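Side-chain contacts in putative isochorismatase (Bordetella bronchiseptica, PDB 3UAO), which catalyses the hydrolysis of maleamate to maleate and ammonia, a step in the bacterial degradation of nicotinate (vitamin B3): residues 143-148 / 183-188; 104-107 / 112-115; 47-52 / 126-131; 204-209 / 214-219; 85-90 / 155-160. One frame throughout, in Å; residues are numbered along the deposited sequence.

Contact 1: residues 143-148 / 183-188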
# COMPACT_ATOMS: atom_id res chain seq x y z
N SER A 143 8.71 0.65 -9.30
CA SER A 143 8.50 1.92 -8.58
C SER A 143 9.18 2.00 -7.23
O SER A 143 9.12 1.08 -6.46
CB SER A 143 7.00 2.16 -8.35
OG SER A 143 6.77 3.15 -7.37
N ALA A 144 9.79 3.13 -6.92
CA ALA A 144 10.49 3.30 -5.62
C ALA A 144 9.50 3.37 -4.46
O ALA A 144 9.92 3.41 -3.27
CB ALA A 144 11.39 4.57 -5.65
N PHE A 145 8.21 3.36 -4.78
CA PHE A 145 7.14 3.47 -3.80
C PHE A 145 6.49 2.13 -3.52
O PHE A 145 5.96 1.91 -2.39
CB PHE A 145 6.04 4.46 -4.29
CG PHE A 145 6.46 5.90 -4.27
CD1 PHE A 145 6.18 6.69 -3.19
CD2 PHE A 145 7.15 6.45 -5.32
CE1 PHE A 145 6.61 8.02 -3.16
CE2 PHE A 145 7.54 7.75 -5.29
CZ PHE A 145 7.28 8.53 -4.20
N TYR A 146 6.46 1.23 -4.52
CA TYR A 146 5.72 -0.04 -4.36
C TYR A 146 6.39 -0.97 -3.33
O TYR A 146 7.48 -1.53 -3.58
CB TYR A 146 5.57 -0.80 -5.71
CG TYR A 146 4.43 -1.78 -5.59
CD1 TYR A 146 3.15 -1.41 -5.99
CD2 TYR A 146 4.58 -2.99 -4.94
CE1 TYR A 146 2.05 -2.27 -5.79
CE2 TYR A 146 3.48 -3.88 -4.74
CZ TYR A 146 2.22 -3.51 -5.14
OH TYR A 146 1.11 -4.36 -4.97
N GLY A 147 5.73 -1.19 -2.20
CA GLY A 147 6.24 -2.18 -1.24
C GLY A 147 7.52 -1.73 -0.59
O GLY A 147 8.40 -2.53 -0.30
N THR A 148 7.60 -0.43 -0.38
CA THR A 148 8.71 0.22 0.27
C THR A 148 8.12 1.28 1.18
O THR A 148 6.92 1.52 1.22
CB THR A 148 9.63 0.97 -0.73
OG1 THR A 148 9.04 2.23 -1.08
CG2 THR A 148 9.92 0.14 -2.02
N ALA A 183 0.58 9.04 -4.60
CA ALA A 183 0.81 9.20 -3.16
C ALA A 183 0.61 10.62 -2.60
O ALA A 183 0.73 10.81 -1.39
CB ALA A 183 2.20 8.71 -2.82
N GLY A 184 0.31 11.61 -3.44
CA GLY A 184 0.14 12.97 -2.97
C GLY A 184 1.27 13.97 -3.14
O GLY A 184 1.17 15.09 -2.62
N PHE A 185 2.32 13.62 -3.89
CA PHE A 185 3.46 14.53 -4.13
C PHE A 185 3.44 15.12 -5.55
O PHE A 185 3.06 14.47 -6.50
CB PHE A 185 4.80 13.81 -3.84
CG PHE A 185 4.79 13.04 -2.53
CD1 PHE A 185 4.91 13.70 -1.33
CD2 PHE A 185 4.63 11.69 -2.51
CE1 PHE A 185 4.85 13.04 -0.11
CE2 PHE A 185 4.61 11.00 -1.29
CZ PHE A 185 4.71 11.69 -0.08
N ARG A 186 3.89 16.35 -5.71
CA ARG A 186 3.96 16.96 -7.05
C ARG A 186 5.26 16.47 -7.62
O ARG A 186 6.32 16.83 -7.08
CB ARG A 186 3.95 18.48 -6.94
CG ARG A 186 2.63 19.01 -6.37
CD ARG A 186 2.76 20.37 -5.72
NE ARG A 186 1.52 20.77 -5.09
CZ ARG A 186 0.66 21.66 -5.58
NH1 ARG A 186 0.88 22.31 -6.71
NH2 ARG A 186 -0.45 21.92 -4.91
N PRO A 187 5.21 15.59 -8.66
CA PRO A 187 6.47 15.18 -9.24
C PRO A 187 7.02 16.24 -10.20
O PRO A 187 6.26 16.84 -10.98
CB PRO A 187 6.13 13.87 -10.02
CG PRO A 187 4.61 13.59 -9.73
CD PRO A 187 4.07 14.95 -9.34
N LEU A 188 8.34 16.45 -10.14
CA LEU A 188 9.07 17.30 -11.06
C LEU A 188 10.10 16.40 -11.76
O LEU A 188 11.16 16.10 -11.20
CB LEU A 188 9.76 18.43 -10.30
CG LEU A 188 10.14 19.71 -11.05
CD1 LEU A 188 10.74 20.73 -10.09
CD2 LEU A 188 11.05 19.46 -12.25
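Phe145 and Phe185 form a small, buried aromatic contact between the loop leading into helix 150-156 and the turn that joins helix 174-182 to strand 186-195. It is made by ring corners: Phe145 CE1 lies 4.0 Å from Phe185 CE2, and the two side chains cross obliquely, so this is not a stack. The methyl of Ala183 approaches the same corner of the ring, with Ala183 CB 4.5 Å from Phe145 CE1. In both phenylalanines CG lies opposite the carbonyl carbon (chi1 -72° in Phe145, -47° in Phe185), which sends the two rings toward each other between the backbones.

Each side of the contact is shaped by a local motif. Gly184, with positive phi, ends helix 174-182 in a Schellman motif, and Phe185, which follows, points its CB toward the loop. Across from it, Ser143 OG accepts from Phe145 N at 3.0 Å, an ST turn, and also bonds to Asp179 of helix 174-182. A type II turn then runs from Phe145 to Thr148, with Gly147 taking its positive-phi position. Thr148 OG1 bonds back to Ala144 O (2.6 Å), just ahead of the turn, the donor tilted 29° from the carbonyl plane. Further apolar neighbours of Phe145 are Leu150 and Leu154 of helix 150-156, Ala180 of helix 174-182 and Leu162 of strand 161-167. Ala183 also packs against Tyr146 of the second subunit, and Phe185 against Ala155 of the fourth.

Contact 2: residues 104-107 / 112-115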
# COMPACT_ATOMS: atom_id res chain seq x y z
N ILE A 104 7.33 -11.51 -10.50
CA ILE A 104 6.81 -11.48 -11.86
C ILE A 104 7.74 -10.62 -12.70
O ILE A 104 8.20 -11.05 -13.76
CB ILE A 104 5.37 -10.99 -11.86
CG1 ILE A 104 4.55 -11.79 -10.87
CG2 ILE A 104 4.73 -11.11 -13.24
CD1 ILE A 104 4.65 -13.29 -11.10
N PHE A 105 8.08 -9.43 -12.22
CA PHE A 105 9.06 -8.56 -12.88
C PHE A 105 10.32 -9.29 -13.34
O PHE A 105 10.83 -9.00 -14.45
CB PHE A 105 9.47 -7.48 -11.89
CG PHE A 105 10.30 -6.36 -12.47
CD1 PHE A 105 10.13 -5.92 -13.77
CD2 PHE A 105 11.19 -5.70 -11.67
CE1 PHE A 105 10.88 -4.85 -14.28
CE2 PHE A 105 11.96 -4.64 -12.17
CZ PHE A 105 11.80 -4.23 -13.48
N SER A 106 10.88 -10.15 -12.47
CA SER A 106 12.13 -10.87 -12.80
C SER A 106 11.93 -12.14 -13.67
O SER A 106 12.90 -12.80 -14.00
CB SER A 106 12.94 -11.24 -11.55
OG SER A 106 12.31 -12.21 -10.73
N ILE A 107 10.69 -12.46 -14.03
CA ILE A 107 10.39 -13.42 -15.09
C ILE A 107 10.42 -12.68 -16.41
O ILE A 107 11.07 -13.12 -17.38
CB ILE A 107 9.01 -14.09 -14.91
CG1 ILE A 107 9.01 -15.05 -13.71
CG2 ILE A 107 8.62 -14.84 -16.17
CD1 ILE A 107 7.66 -15.46 -13.21
N MET A 112 17.38 -8.78 -13.81
CA MET A 112 17.13 -8.02 -12.58
C MET A 112 17.33 -8.90 -11.38
O MET A 112 17.54 -8.42 -10.31
CB MET A 112 15.70 -7.56 -12.52
CG MET A 112 15.25 -6.70 -13.67
SD MET A 112 15.82 -5.01 -13.55
CE MET A 112 17.27 -5.09 -14.60
N LEU A 113 17.22 -10.20 -11.58
CA LEU A 113 17.34 -11.15 -10.52
C LEU A 113 18.77 -11.29 -10.08
O LEU A 113 19.02 -11.91 -9.07
CB LEU A 113 16.85 -12.52 -11.02
CG LEU A 113 16.58 -13.58 -9.98
CD1 LEU A 113 15.44 -13.10 -9.09
CD2 LEU A 113 16.28 -14.91 -10.67
N THR A 114 19.71 -10.75 -10.85
CA THR A 114 21.13 -10.81 -10.53
C THR A 114 21.55 -9.59 -9.74
O THR A 114 22.67 -9.53 -9.28
CB THR A 114 21.98 -10.85 -11.80
OG1 THR A 114 21.99 -9.56 -12.41
CG2 THR A 114 21.43 -11.90 -12.79
N LEU A 115 20.64 -8.62 -9.59
CA LEU A 115 20.85 -7.43 -8.76
C LEU A 115 20.77 -7.72 -7.25
O LEU A 115 19.76 -7.48 -6.62
CB LEU A 115 19.88 -6.32 -9.15
CG LEU A 115 20.14 -5.79 -10.57
CD1 LEU A 115 19.18 -4.65 -10.99
CD2 LEU A 115 21.65 -5.35 -10.75
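The Phe105 ring carries Met112 CG over one face, while the sulfur of the same methionine stands at a slant to the ring. Met112 SD is 4.8 Å from the ring centroid and 45° off the normal, and it lies beside the CE2-CZ bond, 4.1 Å from both Phe105 CE2 and Phe105 CZ. This is a Met-aromatic contact of oblique geometry. The bend at chi2 (-78°) brings SD back toward the ring, while CE beyond it turns away.

A second pairing lies alongside, where Ser106 meets Leu113. Leu113 CD1 approaches Ser106 OG to 3.6 Å and Ser106 CB to 4.0 Å, a van der Waals contact with the hydroxyl, whose polar partner is the backbone N of Asn103. The two CA atoms here, of Ser106 and Leu113, are 5.7 Å apart, because the chain doubles back between the short helix 105-108 and the 3-10 turn 112-114. That turn is closed by the bond from Leu115 N to Met112 O (3.2 Å). Both elements belong to the long excursion that connects strands 87-93 and 135-139 of the parallel sheet.

Met112 is also packed by Phe56, Phe62 and Ile93, which ties the turn to helix 54-57 and the end of strand 87-93. Phe105 touches Tyr95 and, across the subunit boundary, Met181 of the second subunit; a bound acetate, probably from the crystallisation liquor, lies about 5 Å from its side chain.

Contact 3: residues 47-52 / 126-131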
# COMPACT_ATOMS: atom_id res chain seq x y z
N LEU A 47 14.11 15.10 -3.43
CA LEU A 47 14.77 14.58 -4.61
C LEU A 47 14.80 13.07 -4.49
O LEU A 47 15.24 12.51 -3.50
CB LEU A 47 16.21 15.13 -4.74
CG LEU A 47 17.17 14.51 -5.78
CD1 LEU A 47 16.73 14.80 -7.18
CD2 LEU A 47 18.57 15.01 -5.57
N LEU A 48 14.32 12.42 -5.54
CA LEU A 48 14.42 11.00 -5.70
C LEU A 48 15.30 10.70 -6.88
O LEU A 48 15.01 11.18 -7.98
CB LEU A 48 13.03 10.47 -6.06
CG LEU A 48 13.00 8.97 -6.20
CD1 LEU A 48 13.50 8.36 -4.91
CD2 LEU A 48 11.59 8.58 -6.52
N ILE A 49 16.35 9.92 -6.68
CA ILE A 49 17.17 9.43 -7.76
C ILE A 49 16.90 7.94 -7.92
O ILE A 49 17.27 7.13 -7.06
CB ILE A 49 18.66 9.66 -7.48
CG1 ILE A 49 18.94 11.12 -7.12
CG2 ILE A 49 19.50 9.26 -8.67
CD1 ILE A 49 20.38 11.37 -6.71
N VAL A 50 16.25 7.54 -9.01
CA VAL A 50 15.85 6.13 -9.09
C VAL A 50 16.81 5.24 -9.89
O VAL A 50 17.04 5.47 -11.05
CB VAL A 50 14.29 5.92 -9.43
CG1 VAL A 50 13.54 7.22 -9.44
CG2 VAL A 50 14.07 5.13 -10.64
N ASP A 51 17.40 4.28 -9.20
CA ASP A 51 18.19 3.21 -9.81
C ASP A 51 19.39 3.60 -10.66
O ASP A 51 19.76 2.88 -11.58
CB ASP A 51 17.28 2.29 -10.64
CG ASP A 51 16.24 1.63 -9.82
OD1 ASP A 51 16.36 1.64 -8.57
OD2 ASP A 51 15.28 1.11 -10.42
N PHE A 52 20.02 4.71 -10.35
CA PHE A 52 21.28 5.02 -11.01
C PHE A 52 22.39 4.15 -10.43
O PHE A 52 23.23 4.64 -9.68
CB PHE A 52 21.61 6.51 -10.90
CG PHE A 52 21.04 7.33 -12.01
CD1 PHE A 52 20.67 6.75 -13.21
CD2 PHE A 52 20.93 8.72 -11.87
CE1 PHE A 52 20.19 7.53 -14.23
CE2 PHE A 52 20.47 9.49 -12.89
CZ PHE A 52 20.10 8.91 -14.07
N PRO A 126 29.36 5.58 -8.17
CA PRO A 126 30.19 6.43 -7.32
C PRO A 126 29.91 7.90 -7.50
O PRO A 126 29.98 8.63 -6.52
CB PRO A 126 31.62 6.09 -7.75
CG PRO A 126 31.51 4.67 -8.24
CD PRO A 126 30.18 4.66 -8.98
N GLN A 127 29.57 8.32 -8.72
CA GLN A 127 29.19 9.70 -9.01
C GLN A 127 28.08 10.27 -8.11
O GLN A 127 28.03 11.49 -7.88
CB GLN A 127 28.70 9.81 -10.46
CG GLN A 127 29.74 9.46 -11.51
CD GLN A 127 29.58 8.07 -12.11
OE1 GLN A 127 28.49 7.66 -12.45
NE2 GLN A 127 30.69 7.36 -12.28
N LEU A 128 27.18 9.42 -7.62
CA LEU A 128 26.01 9.89 -6.85
C LEU A 128 25.92 9.27 -5.46
O LEU A 128 24.83 9.15 -4.89
CB LEU A 128 24.73 9.61 -7.65
CG LEU A 128 24.69 10.27 -9.02
CD1 LEU A 128 23.63 9.62 -9.91
CD2 LEU A 128 24.41 11.72 -8.86
N ALA A 129 27.07 8.88 -4.90
CA ALA A 129 27.08 8.11 -3.65
C ALA A 129 26.27 8.87 -2.63
O ALA A 129 26.42 10.08 -2.53
CB ALA A 129 28.50 7.88 -3.15
N PRO A 130 25.40 8.17 -1.88
CA PRO A 130 24.64 8.71 -0.75
C PRO A 130 25.47 9.29 0.41
O PRO A 130 26.60 8.91 0.63
CB PRO A 130 23.90 7.47 -0.23
CG PRO A 130 23.71 6.64 -1.42
CD PRO A 130 24.97 6.80 -2.21
N GLN A 131 24.85 10.20 1.15
CA GLN A 131 25.44 10.78 2.33
C GLN A 131 24.52 10.57 3.52
O GLN A 131 23.38 10.13 3.33
CB GLN A 131 25.64 12.27 2.10
CG GLN A 131 26.80 12.57 1.19
CD GLN A 131 27.08 14.05 1.10
OE1 GLN A 131 26.30 14.88 1.60
NE2 GLN A 131 28.19 14.41 0.45
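Leu128 meets Phe52 and Ile49 through a single methyl, and the interactions between the two segments are apolar. Leu128 CD1 comes within 3.5 Å of Phe52 CD2 and 3.8 Å of Phe52 CB, fitting into the angle where the ring leaves its CB. The approach to the ring is slanted. A second, looser touch joins the same methyl to the strand, with Leu128 CD1 at 4.3 Å from Ile49 CG2. The near-extended chi2 of Leu128 (162°) makes CD1 the branch that reaches out to both partners.

The polar bonds of the two segments go to residues outside them. Between Ile49 and Phe52 the chain passes through Asp51, which has positive phi; Asp51 OD2 forms a salt bridge with Lys139, and Asp51 OD1 bonds to Ser91. An aspartate at the end of the first strand paired with a lysine is a hallmark of the cysteine hydrolases of the isochorismatase family, so Asp51 and Lys139 are consistent with part of their Asp-Lys-Cys active site. On the loop side, Ala129 O accepts from Arg82.

Strand 45-50 is an inner strand of the parallel sheet, flanked by strands 87-93 and 161-167. Phe52, just beyond its end, rests on Ile71 and Thr74 of helix 67-84 and on Ala167 of strand 161-167, while Gln127 lies on Ile71 and Glu72 of that helix; segment 126-131 thus lies against both the end of strand 45-50 and helix 67-84.

Contact 4: residues 204-209 / 214-219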
# COMPACT_ATOMS: atom_id res chain seq x y z
N ALA A 204 8.60 8.98 -25.51
CA ALA A 204 7.20 8.64 -25.34
C ALA A 204 6.79 8.77 -23.86
O ALA A 204 5.71 9.22 -23.54
CB ALA A 204 6.94 7.25 -25.85
N ASN A 205 7.67 8.38 -22.95
CA ASN A 205 7.27 8.33 -21.58
C ASN A 205 7.35 9.70 -20.95
O ASN A 205 6.55 10.04 -20.09
CB ASN A 205 8.08 7.27 -20.85
CG ASN A 205 7.55 5.87 -21.09
OD1 ASN A 205 6.89 5.32 -20.23
ND2 ASN A 205 7.80 5.30 -22.26
N LEU A 206 8.25 10.53 -21.44
CA LEU A 206 8.24 11.92 -21.06
C LEU A 206 6.96 12.55 -21.52
O LEU A 206 6.34 13.29 -20.76
CB LEU A 206 9.43 12.68 -21.63
CG LEU A 206 10.77 12.30 -21.00
CD1 LEU A 206 11.92 12.75 -21.84
CD2 LEU A 206 10.87 12.84 -19.57
N PHE A 207 6.55 12.27 -22.75
CA PHE A 207 5.31 12.82 -23.28
C PHE A 207 4.17 12.44 -22.35
O PHE A 207 3.50 13.32 -21.80
CB PHE A 207 5.02 12.33 -24.70
CG PHE A 207 3.70 12.81 -25.24
CD1 PHE A 207 3.59 14.06 -25.83
CD2 PHE A 207 2.55 12.05 -25.11
CE1 PHE A 207 2.37 14.50 -26.30
CE2 PHE A 207 1.36 12.50 -25.57
CZ PHE A 207 1.26 13.73 -26.17
N ASP A 208 3.98 11.14 -22.12
CA ASP A 208 2.93 10.68 -21.22
C ASP A 208 2.97 11.47 -19.90
O ASP A 208 1.94 12.03 -19.45
CB ASP A 208 3.14 9.21 -20.88
CG ASP A 208 2.84 8.28 -22.03
OD1 ASP A 208 2.33 8.78 -23.07
OD2 ASP A 208 3.11 7.04 -21.87
N MET A 209 4.16 11.52 -19.31
CA MET A 209 4.33 12.13 -18.00
C MET A 209 3.99 13.61 -17.99
O MET A 209 3.21 14.06 -17.14
CB MET A 209 5.74 11.86 -17.49
CG MET A 209 5.89 10.43 -16.95
SD MET A 209 7.43 10.26 -16.09
CE MET A 209 8.62 9.87 -17.40
N ALA A 214 3.16 14.88 -14.16
CA ALA A 214 4.30 15.62 -13.56
C ALA A 214 4.53 16.95 -14.21
O ALA A 214 4.12 17.20 -15.33
CB ALA A 214 5.57 14.79 -13.63
N ALA A 215 5.18 17.82 -13.46
CA ALA A 215 5.89 18.96 -14.08
C ALA A 215 7.20 18.37 -14.63
O ALA A 215 7.85 17.55 -13.99
CB ALA A 215 6.14 20.08 -13.07
N VAL A 216 7.53 18.78 -15.85
CA VAL A 216 8.65 18.24 -16.64
C VAL A 216 9.50 19.40 -17.20
O VAL A 216 9.05 20.17 -18.03
CB VAL A 216 8.12 17.35 -17.81
CG1 VAL A 216 9.26 16.95 -18.80
CG2 VAL A 216 7.45 16.13 -17.27
N MET A 217 10.72 19.50 -16.72
CA MET A 217 11.63 20.53 -17.18
C MET A 217 13.09 20.06 -17.05
O MET A 217 13.38 19.08 -16.35
CB MET A 217 11.36 21.82 -16.39
CG MET A 217 11.50 21.74 -14.85
SD MET A 217 10.76 23.22 -14.09
CE MET A 217 9.03 22.78 -14.16
N THR A 218 14.00 20.76 -17.71
CA THR A 218 15.43 20.51 -17.58
C THR A 218 15.91 21.02 -16.22
O THR A 218 15.24 21.84 -15.59
CB THR A 218 16.24 21.19 -18.70
OG1 THR A 218 15.99 22.60 -18.70
CG2 THR A 218 15.85 20.63 -20.05
N HIS A 219 17.05 20.51 -15.77
CA HIS A 219 17.51 20.73 -14.39
C HIS A 219 17.85 22.20 -14.05
O HIS A 219 17.60 22.64 -12.95
CB HIS A 219 18.72 19.83 -14.07
CG HIS A 219 20.02 20.36 -14.57
ND1 HIS A 219 20.41 20.23 -15.88
CD2 HIS A 219 21.01 21.02 -13.94
CE1 HIS A 219 21.60 20.78 -16.04
NE2 HIS A 219 21.99 21.27 -14.87
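Helix 199-212 and strand 215-217 are the second and third elements of a beta-alpha-beta unit that begins with strand 186-195, and Val216 packs against the helix within it. The strand residue turns its CB toward the helix and spreads its two methyls along it: Val216 CG1 is 4.5 Å from Leu206 CD2, and Val216 CG2 is 4.3 Å from Met209 C. With CG1 opposite the backbone N (chi1 171°), the first branch is the one that reaches Leu206, one helical turn before Met209.

A polar link closes the short connection. Ala214 N donates to Met209 O at 3.1 Å, but the bend of 131° at the hydrogen marks it as weak. The thioether of Met209 leads away from the strand, to Arg174 and Val177 of helix 174-182.

Both segments also reach the second subunit: Asp208, whose other partner is Arg174 of its own chain in a salt bridge, hydrogen-bonds Asn205 of the second subunit, Asn205 bonds reciprocally to Asp208 of that subunit, and Ala214 O accepts from Lys108 of it.

Backbone bonds between Ala215 and both Pro187 and Val189 place strand 215-217 beside strand 186-195, as the outermost strand of the sheet within this chain. A helix packed over parallel neighbours, met by an apolar side chain of the strand, is the beta-alpha-beta crossover of Rossmann-like folds.

Contact 5: residues 85-90 / 155-160. With ACT (acetate ion), chain J.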
# COMPACT_ATOMS: atom_id res chain seq x y z
N GLY A 85 19.33 21.65 1.70
CA GLY A 85 18.78 20.88 2.82
C GLY A 85 17.51 20.12 2.44
O GLY A 85 16.58 20.03 3.23
N TRP A 86 17.47 19.59 1.22
CA TRP A 86 16.29 18.93 0.70
C TRP A 86 16.35 17.49 1.12
O TRP A 86 17.40 16.89 1.06
CB TRP A 86 16.26 18.97 -0.84
CG TRP A 86 15.86 20.25 -1.44
CD1 TRP A 86 15.40 21.34 -0.80
CD2 TRP A 86 15.83 20.55 -2.83
NE1 TRP A 86 15.10 22.33 -1.70
CE2 TRP A 86 15.36 21.87 -2.96
CE3 TRP A 86 16.18 19.84 -3.98
CZ2 TRP A 86 15.22 22.49 -4.20
CZ3 TRP A 86 16.04 20.46 -5.22
CH2 TRP A 86 15.56 21.77 -5.31
N ALA A 87 15.23 16.93 1.53
CA ALA A 87 15.18 15.50 1.76
C ALA A 87 15.73 14.81 0.48
O ALA A 87 15.43 15.23 -0.64
CB ALA A 87 13.73 15.05 2.04
N VAL A 88 16.55 13.78 0.65
CA VAL A 88 17.09 13.06 -0.52
C VAL A 88 17.00 11.54 -0.34
O VAL A 88 17.36 11.01 0.71
CB VAL A 88 18.53 13.48 -0.84
CG1 VAL A 88 19.05 12.75 -2.11
CG2 VAL A 88 18.60 14.96 -1.04
N ALA A 89 16.48 10.86 -1.38
CA ALA A 89 16.22 9.42 -1.37
C ALA A 89 16.78 8.80 -2.64
O ALA A 89 16.65 9.35 -3.71
CB ALA A 89 14.74 9.13 -1.26
N HIS A 90 17.45 7.67 -2.48
CA HIS A 90 18.01 6.92 -3.59
C HIS A 90 17.33 5.55 -3.59
O HIS A 90 17.02 5.00 -2.55
CB HIS A 90 19.52 6.74 -3.38
CG HIS A 90 20.25 8.00 -3.05
ND1 HIS A 90 21.06 8.65 -3.96
CD2 HIS A 90 20.29 8.75 -1.92
CE1 HIS A 90 21.58 9.73 -3.39
NE2 HIS A 90 21.13 9.81 -2.15
N ALA A 155 6.31 11.71 3.52
CA ALA A 155 5.25 12.27 4.35
C ALA A 155 5.76 12.83 5.69
O ALA A 155 5.44 13.95 6.08
CB ALA A 155 4.21 11.17 4.63
N GLN A 156 6.56 12.02 6.38
CA GLN A 156 7.08 12.40 7.67
C GLN A 156 7.85 13.69 7.57
O GLN A 156 7.77 14.52 8.46
CB GLN A 156 8.00 11.32 8.23
CG GLN A 156 8.60 11.70 9.58
CD GLN A 156 9.46 10.61 10.18
OE1 GLN A 156 9.13 9.46 10.08
NE2 GLN A 156 10.59 10.98 10.80
N ARG A 157 8.58 13.85 6.48
CA ARG A 157 9.39 15.03 6.23
C ARG A 157 8.56 16.18 5.62
O ARG A 157 9.09 17.23 5.34
CB ARG A 157 10.57 14.62 5.35
CG ARG A 157 11.76 14.21 6.16
CD ARG A 157 12.71 13.27 5.49
NE ARG A 157 12.33 11.94 5.94
CZ ARG A 157 12.97 11.16 6.81
NH1 ARG A 157 14.13 11.49 7.35
NH2 ARG A 157 12.41 10.00 7.12
N GLY A 158 7.27 15.97 5.40
CA GLY A 158 6.39 17.02 4.91
C GLY A 158 6.62 17.48 3.48
O GLY A 158 6.26 18.63 3.14
N VAL A 159 7.14 16.59 2.62
CA VAL A 159 7.53 16.95 1.26
C VAL A 159 6.35 17.14 0.33
O VAL A 159 5.50 16.26 0.20
CB VAL A 159 8.52 15.92 0.66
CG1 VAL A 159 8.66 16.10 -0.86
CG2 VAL A 159 9.88 16.05 1.38
N GLN A 160 6.30 18.29 -0.34
CA GLN A 160 5.16 18.64 -1.22
C GLN A 160 5.46 18.32 -2.67
O GLN A 160 4.61 17.82 -3.37
CB GLN A 160 4.81 20.13 -1.10
CG GLN A 160 4.15 20.50 0.23
CD GLN A 160 2.75 19.99 0.30
OE1 GLN A 160 2.52 18.87 0.73
NE2 GLN A 160 1.81 20.80 -0.15
C ACT J . 12.35 14.55 10.43
O ACT J . 12.96 13.47 10.06
OXT ACT J . 11.08 14.41 10.71
CH3 ACT J . 13.09 15.89 10.47
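The methyl of Ala87 faces two side chains of the opposing turn: Ala87 CB lies 4.0 Å from Arg157 CD and 4.0 Å from Val159 CG2. Arginine thus meets the alanine with the aliphatic middle of its chain, not with its charge. A bend at chi3 (-96°) swings the guanidinium away from the alanine, and it is held there within the chain by Trp153, whose carbonyl accepts from Arg157 NE and whose ring makes a cation-pi contact. Gly158, between the two partners of Ala87, has positive phi and ends helix 150-156 in a Schellman motif.

An acetate ion, probably from the crystallisation liquor, lies beside the ends of both Arg157 and Gln156. One oxygen sits over a face of the guanidinium, with ACT O 3.6 Å from Arg157 NH1. Gln156, extended along its length, offers a nearly straight (169°) but long and weak hydrogen bond from Gln156 NE2 to ACT OXT, 3.5 Å. The third subunit shares these groups: Gly102 O of that subunit accepts from Gln156 NE2, and Ala100 O of it accepts weakly from Arg157 NH1.

Strand 87-93 runs between strands 45-50 and 135-139 of the sheet. The CB of Ala87 is directed at the turn after helix 150-156, where Trp153 also packs on Ala87 and Ala89, whereas Val88 points away and lies on Leu78 and Ala81 of helix 67-84, so that helices pack on both faces of the strand.

In the fold
Along the chain, contact 2 is nested inside the loops of both contact 3 and contact 5, contact 5 crosses contacts 3 and 1, and contact 4 comes last. Contacts 1, 3, 4 and 5 reach the six-stranded parallel sheet. Strands 45-50 and 87-93 join contacts 3 and 5 as neighbours, their centres about 14 Å apart, and strands 186-195 and 215-217 join contacts 1 and 4, about 16 Å apart. Contacts 1 and 5 lie closest, about 12 Å between centres. Contact 2 stands off in the long excursion, its centre about 21 Å or more from the others. Contacts 1, 2 and 4 touch the second subunit, so the packing of the fold merges with that of the tetramer.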